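Local coordinates for protein putative acid phosphatase WZB (Escherichia coli, PDB 2WMY) that probably removes phosphate from phosphotyrosine residues of proteins, acting as a low molecular weight protein tyrosine phosphatase, at residues S10-C15 against D83-M88; M88-L93 against T107-H112. The protein carries 1 engineered substitution. All coordinates share one frame; numbering follows the deposited sequence.

Overall arrangement
From the N terminus, strand 10-15 comes first. The chain then runs through helix 21-32, strand 37-42 and further helices before strand 84-87 returns to lie beside it, and contact 1 closes this long excursion of 67 residues. Contact 2 follows directly and closes a much shorter one of 13 residues, where helix 90-99 carries the chain from strand 84-87 to strand 107-109. The two neither nest nor cross; they stand in series and share Met88. Backbone bonds from Val87 O to Phe110 N and from Leu85 O to Met108 N, both probable, join them within one parallel sheet, so contact 1 ties its central strands and contact 2 an edge strand, 107-109, and a covering helix.

Contact 1: S10-C15 against D83-M88; sequences SILVIC and DLLLVM
Leu12 and Ile14 bond to Leu84 and Leu86 as parallel strands do. Leu12 N gives its hydrogen to Leu84 O (2.8 Å), and Leu12 O takes that of Leu86 N (2.9 Å). Ile14 N then reaches Leu86 O (2.8 Å). Each of these three oxygens also receives a CA-H...O contact; the bond from Met88 N to Ile14 O is weak.

Side chains alternate between the two faces. On that of Leu12, Leu85 and Val87, Ile14 does most: CG1 lies beside its own backbone N (chi1 -53°), and the extended arm carries Ile14 CD1 back to Leu85 CG (3.8 Å), while Ile14 CB rests on Val87 CG1 (4.0 Å). Phe74 and helix 90-99 add to this face. On the other, Ile11 CG2 meets Leu86 CD1, and Leu29 of helix 21-32 covers Val13.

The strand ends are pinned differently. At the start, Asp83 OD2 accepts Ser10 N (2.9 Å) from above the carboxylate plane, 43° out of it, and also takes Asp9 N. At the other end the Met88 chain bends at chi2 (-61°), laying Met88 CG against Cys15 CB (3.5 Å) and Met88 CE against Val13 CG1 (3.5 Å).

Cys15, the predicted nucleophile, ends strand 10-15, its side chain close to a bound sulfate. A central parallel strand running into a CX5R phosphate-binding loop, which ends here at Arg21, also a predicted active-site residue, is the P-loop signature of protein tyrosine phosphatases, the low molecular weight family among them.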
ATOM      1  N   SER A  10       7.275   2.317  12.082  1.00 36.61           N
ATOM      2  CA  SER A  10       5.954   2.645  11.560  1.00 31.41           C
ATOM      3  C   SER A  10       5.976   2.660  10.035  1.00 28.56           C
ATOM      4  O   SER A  10       6.885   3.231   9.429  1.00 25.62           O
ATOM      5  CB  SER A  10       5.510   4.014  12.073  1.00 32.22           C
ATOM      6  OG  SER A  10       5.756   4.143  13.464  1.00 52.59           O
ATOM      7  N   ILE A  11       4.977   2.036   9.416  1.00 24.14           N
ATOM      8  CA  ILE A  11       4.880   2.019   7.956  1.00 22.58           C
ATOM      9  C   ILE A  11       3.513   2.494   7.444  1.00 24.75           C
ATOM     10  O   ILE A  11       2.464   1.994   7.872  1.00 24.48           O
ATOM     11  CB  ILE A  11       5.166   0.620   7.372  1.00 21.61           C
ATOM     12  CG1 ILE A  11       6.506   0.076   7.870  1.00 20.50           C
ATOM     13  CG2 ILE A  11       5.153   0.662   5.847  1.00 17.18           C
ATOM     14  CD1 ILE A  11       6.802  -1.317   7.341  1.00 20.69           C
ATOM     15  N   LEU A  12       3.536   3.462   6.532  1.00 20.20           N
ATOM     16  CA  LEU A  12       2.320   3.917   5.863  1.00 20.56           C
ATOM     17  C   LEU A  12       2.332   3.455   4.409  1.00 20.27           C
ATOM     18  O   LEU A  12       3.178   3.880   3.618  1.00 21.56           O
ATOM     19  CB  LEU A  12       2.193   5.446   5.937  1.00 15.04           C
ATOM     20  CG  LEU A  12       0.880   6.046   5.403  1.00 26.23           C
ATOM     21  CD1 LEU A  12      -0.337   5.582   6.216  1.00 23.42           C
ATOM     22  CD2 LEU A  12       0.947   7.565   5.376  1.00 20.21           C
ATOM     23  N   VAL A  13       1.397   2.574   4.061  1.00 19.35           N
ATOM     24  CA  VAL A  13       1.259   2.093   2.689  1.00 15.38           C
ATOM     25  C   VAL A  13       0.293   2.967   1.886  1.00 12.74           C
ATOM     26  O   VAL A  13      -0.828   3.227   2.312  1.00 14.32           O
ATOM     27  CB  VAL A  13       0.782   0.627   2.663  1.00 16.76           C
ATOM     28  CG1 VAL A  13       0.749   0.101   1.231  1.00 13.53           C
ATOM     29  CG2 VAL A  13       1.696  -0.237   3.527  1.00 10.77           C
ATOM     30  N   ILE A  14       0.713   3.414   0.711  1.00 17.40           N
ATOM     31  CA  ILE A  14      -0.080   4.403  -0.009  1.00 13.37           C
ATOM     32  C   ILE A  14      -0.339   4.084  -1.478  1.00 14.96           C
ATOM     33  O   ILE A  14       0.587   3.760  -2.236  1.00 14.46           O
ATOM     34  CB  ILE A  14       0.589   5.792   0.069  1.00 21.90           C
ATOM     35  CG1 ILE A  14       0.866   6.166   1.531  1.00 20.01           C
ATOM     36  CG2 ILE A  14      -0.276   6.834  -0.636  1.00 17.24           C
ATOM     37  CD1 ILE A  14       1.840   7.297   1.699  1.00 14.91           C
ATOM     38  N   CYS A  15      -1.609   4.189  -1.873  1.00 16.34           N
ATOM     39  CA  CYS A  15      -1.982   4.135  -3.278  1.00 12.64           C
ATOM     40  C   CYS A  15      -2.833   5.350  -3.633  1.00 13.97           C
ATOM     41  O   CYS A  15      -2.625   6.452  -3.107  1.00 13.69           O
ATOM     42  CB  CYS A  15      -2.695   2.817  -3.642  1.00 21.44           C
ATOM     43  SG  CYS A  15      -4.266   2.454  -2.797  1.00 17.28           S
ATOM     44  N   ASP A  83       7.362   6.242  10.031  1.00 31.18           N
ATOM     45  CA  ASP A  83       8.801   6.332   9.795  1.00 25.09           C
ATOM     46  C   ASP A  83       9.152   6.037   8.346  1.00 23.59           C
ATOM     47  O   ASP A  83      10.250   6.358   7.890  1.00 23.53           O
ATOM     48  CB  ASP A  83       9.550   5.357  10.699  1.00 24.12           C
ATOM     49  CG  ASP A  83       9.205   5.537  12.164  1.00 31.29           C
ATOM     50  OD1 ASP A  83       9.067   6.697  12.614  1.00 34.41           O
ATOM     51  OD2 ASP A  83       9.075   4.513  12.866  1.00 37.87           O
ATOM     52  N   LEU A  84       8.213   5.427   7.630  1.00 21.36           N
ATOM     53  CA  LEU A  84       8.445   4.996   6.261  1.00 18.69           C
ATOM     54  C   LEU A  84       7.137   4.964   5.460  1.00 27.34           C
ATOM     55  O   LEU A  84       6.140   4.384   5.898  1.00 25.63           O
ATOM     56  CB  LEU A  84       9.094   3.607   6.261  1.00 23.67           C
ATOM     57  CG  LEU A  84       9.308   2.931   4.906  1.00 30.31           C
ATOM     58  CD1 LEU A  84      10.442   3.617   4.145  1.00 31.10           C
ATOM     59  CD2 LEU A  84       9.610   1.460   5.094  1.00 30.91           C
ATOM     60  N   LEU A  85       7.156   5.595   4.288  1.00 22.17           N
ATOM     61  CA  LEU A  85       6.027   5.585   3.371  1.00 18.43           C
ATOM     62  C   LEU A  85       6.372   4.709   2.172  1.00 21.87           C
ATOM     63  O   LEU A  85       7.459   4.821   1.600  1.00 32.57           O
ATOM     64  CB  LEU A  85       5.711   7.006   2.878  1.00 13.99           C
ATOM     65  CG  LEU A  85       4.955   8.001   3.766  1.00 20.09           C
ATOM     66  CD1 LEU A  85       5.567   8.112   5.139  1.00 23.48           C
ATOM     67  CD2 LEU A  85       4.905   9.369   3.089  1.00 18.57           C
ATOM     68  N   LEU A  86       5.439   3.847   1.787  1.00 20.68           N
ATOM     69  CA  LEU A  86       5.617   3.010   0.614  1.00 17.66           C
ATOM     70  C   LEU A  86       4.497   3.294  -0.374  1.00 21.12           C
ATOM     71  O   LEU A  86       3.325   3.052  -0.074  1.00 18.39           O
ATOM     72  CB  LEU A  86       5.649   1.528   1.011  1.00 11.66           C
ATOM     73  CG  LEU A  86       6.877   1.129   1.840  1.00 18.24           C
ATOM     74  CD1 LEU A  86       6.844  -0.341   2.196  1.00 21.15           C
ATOM     75  CD2 LEU A  86       8.164   1.469   1.085  1.00 13.68           C
ATOM     76  N   VAL A  87       4.855   3.820  -1.541  1.00 23.29           N
ATOM     77  CA  VAL A  87       3.853   4.208  -2.530  1.00 14.72           C
ATOM     78  C   VAL A  87       3.882   3.286  -3.742  1.00 19.16           C
ATOM     79  O   VAL A  87       4.903   2.677  -4.043  1.00 17.80           O
ATOM     80  CB  VAL A  87       3.990   5.671  -2.985  1.00 14.55           C
ATOM     81  CG1 VAL A  87       4.048   6.605  -1.788  1.00 21.15           C
ATOM     82  CG2 VAL A  87       5.214   5.847  -3.868  1.00 24.20           C
ATOM     83  N   MET A  88       2.746   3.191  -4.427  1.00 15.68           N
ATOM     84  CA  MET A  88       2.571   2.191  -5.467  1.00 19.36           C
ATOM     85  C   MET A  88       3.208   2.625  -6.782  1.00 21.41           C
ATOM     86  O   MET A  88       3.829   1.821  -7.472  1.00 20.95           O
ATOM     87  CB  MET A  88       1.081   1.884  -5.651  1.00 18.43           C
ATOM     88  CG  MET A  88       0.415   1.296  -4.409  1.00 14.37           C
ATOM     89  SD  MET A  88       1.178  -0.277  -3.956  1.00 16.41           S
ATOM     90  CE  MET A  88       0.642  -0.455  -2.250  1.00 12.76           C
TER

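Contact 2: M88-L93 against T107-H112; sequences MEYSHL and TMLFGH
Leu109 is the side chain that the segment after strand 84-87 closes upon. From CB its CG lies beside the backbone N (chi1 -66°), and the fork parts there. Leu109 CD1 sits over a face of the Tyr90 ring, nearest to Tyr90 CE1 (3.5 Å), as a CH-pi contact, the side chains at about a right angle. Leu109 CD2 presses on the backbone at Glu89 O (3.7 Å) and touches Leu93 CD1 (4.2 Å). Further along, Leu93 CD2 slides past Thr107 CG2 (3.8 Å).

Met88 works from the opposite end of the segment. Its CB leaves away from 107-112, but the bent chain brings the thioether back alongside Phe110. Met88 SD, passing Phe110 CB (3.9 Å) and oblique to the ring, makes the Met-aromatic contact; Met88 CE lies over a face, closest to Phe110 CD1 (3.8 Å), as a CH-pi contact. With an alanine in place of this methionine the thioether is gone, and the Phe110 ring is likely to lose its methyl cover and shift.

Polar atoms are linked by water 1, which donates to Met88 O (3.0 Å) and accepts from Gly111 N (2.7 Å), bridging the loop after strand 84-87 and the type I turn Leu109-His112. Glu89 N is held by His92 ND1, approaching 31° out of the imidazole plane, and the Glu89 carboxylate forms a salt bridge with Arg21.

The contact thus joins the start of helix 90-99 to the end of strand 107-109 within one beta-alpha-beta unit, while Leu137 and Ala140 of helix 127-147 pack against Phe110 and Trp144 NE1 bonds to Leu109 O.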
ATOM      1  N   MET A  88       2.746   3.191  -4.427  1.00 15.68           N
ATOM      2  CA  MET A  88       2.571   2.191  -5.467  1.00 19.36           C
ATOM      3  C   MET A  88       3.208   2.625  -6.782  1.00 21.41           C
ATOM      4  O   MET A  88       3.829   1.821  -7.472  1.00 20.95           O
ATOM      5  CB  MET A  88       1.081   1.884  -5.651  1.00 18.43           C
ATOM      6  CG  MET A  88       0.415   1.296  -4.409  1.00 14.37           C
ATOM      7  SD  MET A  88       1.178  -0.277  -3.956  1.00 16.41           S
ATOM      8  CE  MET A  88       0.642  -0.455  -2.250  1.00 12.76           C
ATOM      9  N   GLU A  89       3.077   3.906  -7.107  1.00 19.18           N
ATOM     10  CA  GLU A  89       3.466   4.391  -8.423  1.00 20.54           C
ATOM     11  C   GLU A  89       4.505   5.504  -8.400  1.00 19.28           C
ATOM     12  O   GLU A  89       4.569   6.296  -7.459  1.00 20.91           O
ATOM     13  CB  GLU A  89       2.230   4.874  -9.184  1.00 18.31           C
ATOM     14  CG  GLU A  89       1.145   3.829  -9.333  1.00 21.77           C
ATOM     15  CD  GLU A  89      -0.028   4.341 -10.135  1.00 24.02           C
ATOM     16  OE1 GLU A  89       0.221   5.088 -11.099  1.00 34.93           O
ATOM     17  OE2 GLU A  89      -1.191   3.995  -9.808  1.00 27.81           O
ATOM     18  N   TYR A  90       5.313   5.561  -9.456  1.00 16.88           N
ATOM     19  CA  TYR A  90       6.231   6.666  -9.653  1.00 22.70           C
ATOM     20  C   TYR A  90       5.484   7.987  -9.521  1.00 30.55           C
ATOM     21  O   TYR A  90       5.925   8.887  -8.809  1.00 32.23           O
ATOM     22  CB  TYR A  90       6.915   6.565 -11.016  1.00 35.22           C
ATOM     23  CG  TYR A  90       8.004   5.518 -11.071  1.00 48.99           C
ATOM     24  CD1 TYR A  90       9.226   5.725 -10.441  1.00 53.28           C
ATOM     25  CD2 TYR A  90       7.813   4.322 -11.751  1.00 59.54           C
ATOM     26  CE1 TYR A  90      10.227   4.764 -10.485  1.00 54.68           C
ATOM     27  CE2 TYR A  90       8.807   3.357 -11.802  1.00 59.15           C
ATOM     28  CZ  TYR A  90      10.009   3.584 -11.170  1.00 57.23           C
ATOM     29  OH  TYR A  90      10.989   2.623 -11.224  1.00 60.95           O
ATOM     30  N   SER A  91       4.337   8.094 -10.185  1.00 27.43           N
ATOM     31  CA  SER A  91       3.544   9.320 -10.119  1.00 31.52           C
ATOM     32  C   SER A  91       3.202   9.713  -8.677  1.00 29.49           C
ATOM     33  O   SER A  91       3.044  10.891  -8.369  1.00 39.55           O
ATOM     34  CB  SER A  91       2.268   9.182 -10.953  1.00 27.47           C
ATOM     35  OG  SER A  91       1.514   8.060 -10.527  1.00 32.05           O
ATOM     36  N   HIS A  92       3.093   8.724  -7.799  1.00 23.12           N
ATOM     37  CA  HIS A  92       2.827   8.971  -6.385  1.00 23.24           C
ATOM     38  C   HIS A  92       3.977   9.688  -5.687  1.00 28.74           C
ATOM     39  O   HIS A  92       3.755  10.459  -4.751  1.00 21.23           O
ATOM     40  CB  HIS A  92       2.530   7.668  -5.646  1.00 22.37           C
ATOM     41  CG  HIS A  92       1.186   7.088  -5.949  1.00 23.99           C
ATOM     42  ND1 HIS A  92       0.955   5.729  -5.998  1.00 22.79           N
ATOM     43  CD2 HIS A  92      -0.002   7.683  -6.214  1.00 26.85           C
ATOM     44  CE1 HIS A  92      -0.317   5.511  -6.277  1.00 22.84           C
ATOM     45  NE2 HIS A  92      -0.920   6.679  -6.414  1.00 26.49           N
ATOM     46  N   LEU A  93       5.204   9.424  -6.132  1.00 31.56           N
ATOM     47  CA  LEU A  93       6.382  10.067  -5.545  1.00 25.59           C
ATOM     48  C   LEU A  93       6.294  11.582  -5.677  1.00 27.20           C
ATOM     49  O   LEU A  93       6.618  12.315  -4.742  1.00 28.77           O
ATOM     50  CB  LEU A  93       7.673   9.560  -6.197  1.00 20.42           C
ATOM     51  CG  LEU A  93       7.951   8.074  -5.975  1.00 23.10           C
ATOM     52  CD1 LEU A  93       9.202   7.656  -6.740  1.00 26.06           C
ATOM     53  CD2 LEU A  93       8.081   7.768  -4.485  1.00 20.32           C
ATOM     54  N   THR A 107      10.198   8.244   1.793  1.00 24.22           N
ATOM     55  CA  THR A 107       9.269   7.578   0.900  1.00 21.22           C
ATOM     56  C   THR A 107      10.014   6.719  -0.122  1.00 22.73           C
ATOM     57  O   THR A 107      11.014   7.144  -0.702  1.00 15.76           O
ATOM     58  CB  THR A 107       8.391   8.598   0.154  1.00 19.26           C
ATOM     59  OG1 THR A 107       7.692   9.410   1.101  1.00 23.90           O
ATOM     60  CG2 THR A 107       7.374   7.887  -0.730  1.00 13.66           C
ATOM     61  N   MET A 108       9.525   5.502  -0.326  1.00 21.03           N
ATOM     62  CA  MET A 108      10.039   4.635  -1.380  1.00 21.33           C
ATOM     63  C   MET A 108       8.889   3.868  -2.028  1.00 19.01           C
ATOM     64  O   MET A 108       7.780   3.819  -1.492  1.00 16.66           O
ATOM     65  CB  MET A 108      11.099   3.680  -0.831  1.00 20.17           C
ATOM     66  CG  MET A 108      12.356   4.399  -0.288  1.00 25.76           C
ATOM     67  SD  MET A 108      13.475   3.279   0.579  1.00 41.95           S
ATOM     68  CE  MET A 108      14.097   2.281  -0.775  1.00 31.40           C
ATOM     69  N   LEU A 109       9.146   3.303  -3.198  1.00 19.99           N
ATOM     70  CA  LEU A 109       8.142   2.498  -3.876  1.00 25.27           C
ATOM     71  C   LEU A 109       7.887   1.204  -3.117  1.00 20.85           C
ATOM     72  O   LEU A 109       8.799   0.635  -2.523  1.00 27.56           O
ATOM     73  CB  LEU A 109       8.587   2.202  -5.301  1.00 20.35           C
ATOM     74  CG  LEU A 109       8.647   3.485  -6.127  1.00 29.40           C
ATOM     75  CD1 LEU A 109       9.478   3.292  -7.395  1.00 31.09           C
ATOM     76  CD2 LEU A 109       7.235   3.937  -6.453  1.00 25.30           C
ATOM     77  N   PHE A 110       6.639   0.752  -3.131  1.00 22.15           N
ATOM     78  CA  PHE A 110       6.287  -0.519  -2.530  1.00 16.88           C
ATOM     79  C   PHE A 110       7.049  -1.657  -3.211  1.00 19.41           C
ATOM     80  O   PHE A 110       7.525  -2.576  -2.555  1.00 16.51           O
ATOM     81  CB  PHE A 110       4.781  -0.758  -2.624  1.00 24.17           C
ATOM     82  CG  PHE A 110       4.285  -1.795  -1.664  1.00 23.59           C
ATOM     83  CD1 PHE A 110       3.850  -1.431  -0.403  1.00 16.02           C
ATOM     84  CD2 PHE A 110       4.285  -3.135  -2.009  1.00 18.39           C
ATOM     85  CE1 PHE A 110       3.411  -2.375   0.489  1.00 15.65           C
ATOM     86  CE2 PHE A 110       3.843  -4.088  -1.119  1.00 21.00           C
ATOM     87  CZ  PHE A 110       3.405  -3.710   0.128  1.00 23.94           C
ATOM     88  N   GLY A 111       7.169  -1.584  -4.533  1.00 23.68           N
ATOM     89  CA  GLY A 111       7.878  -2.603  -5.280  1.00 29.58           C
ATOM     90  C   GLY A 111       9.330  -2.239  -5.547  1.00 26.11           C
ATOM     91  O   GLY A 111       9.893  -2.636  -6.569  1.00 22.76           O
ATOM     92  N   HIS A 112       9.938  -1.494  -4.627  1.00 18.39           N
ATOM     93  CA  HIS A 112      11.316  -1.046  -4.814  1.00 18.28           C
ATOM     94  C   HIS A 112      12.257  -2.205  -5.107  1.00 24.76           C
ATOM     95  O   HIS A 112      13.171  -2.074  -5.912  1.00 17.62           O
ATOM     96  CB  HIS A 112      11.834  -0.276  -3.595  1.00 24.71           C
ATOM     97  CG  HIS A 112      13.271   0.127  -3.714  1.00 30.98           C
ATOM     98  ND1 HIS A 112      13.666   1.308  -4.306  1.00 33.34           N
ATOM     99  CD2 HIS A 112      14.411  -0.509  -3.349  1.00 38.54           C
ATOM    100  CE1 HIS A 112      14.985   1.388  -4.290  1.00 37.90           C
ATOM    101  NE2 HIS A 112      15.462   0.296  -3.717  1.00 33.93           N
TER
HETATM  102  O   HOH W   1       6.003   0.170  -6.225  1.00 28.65           O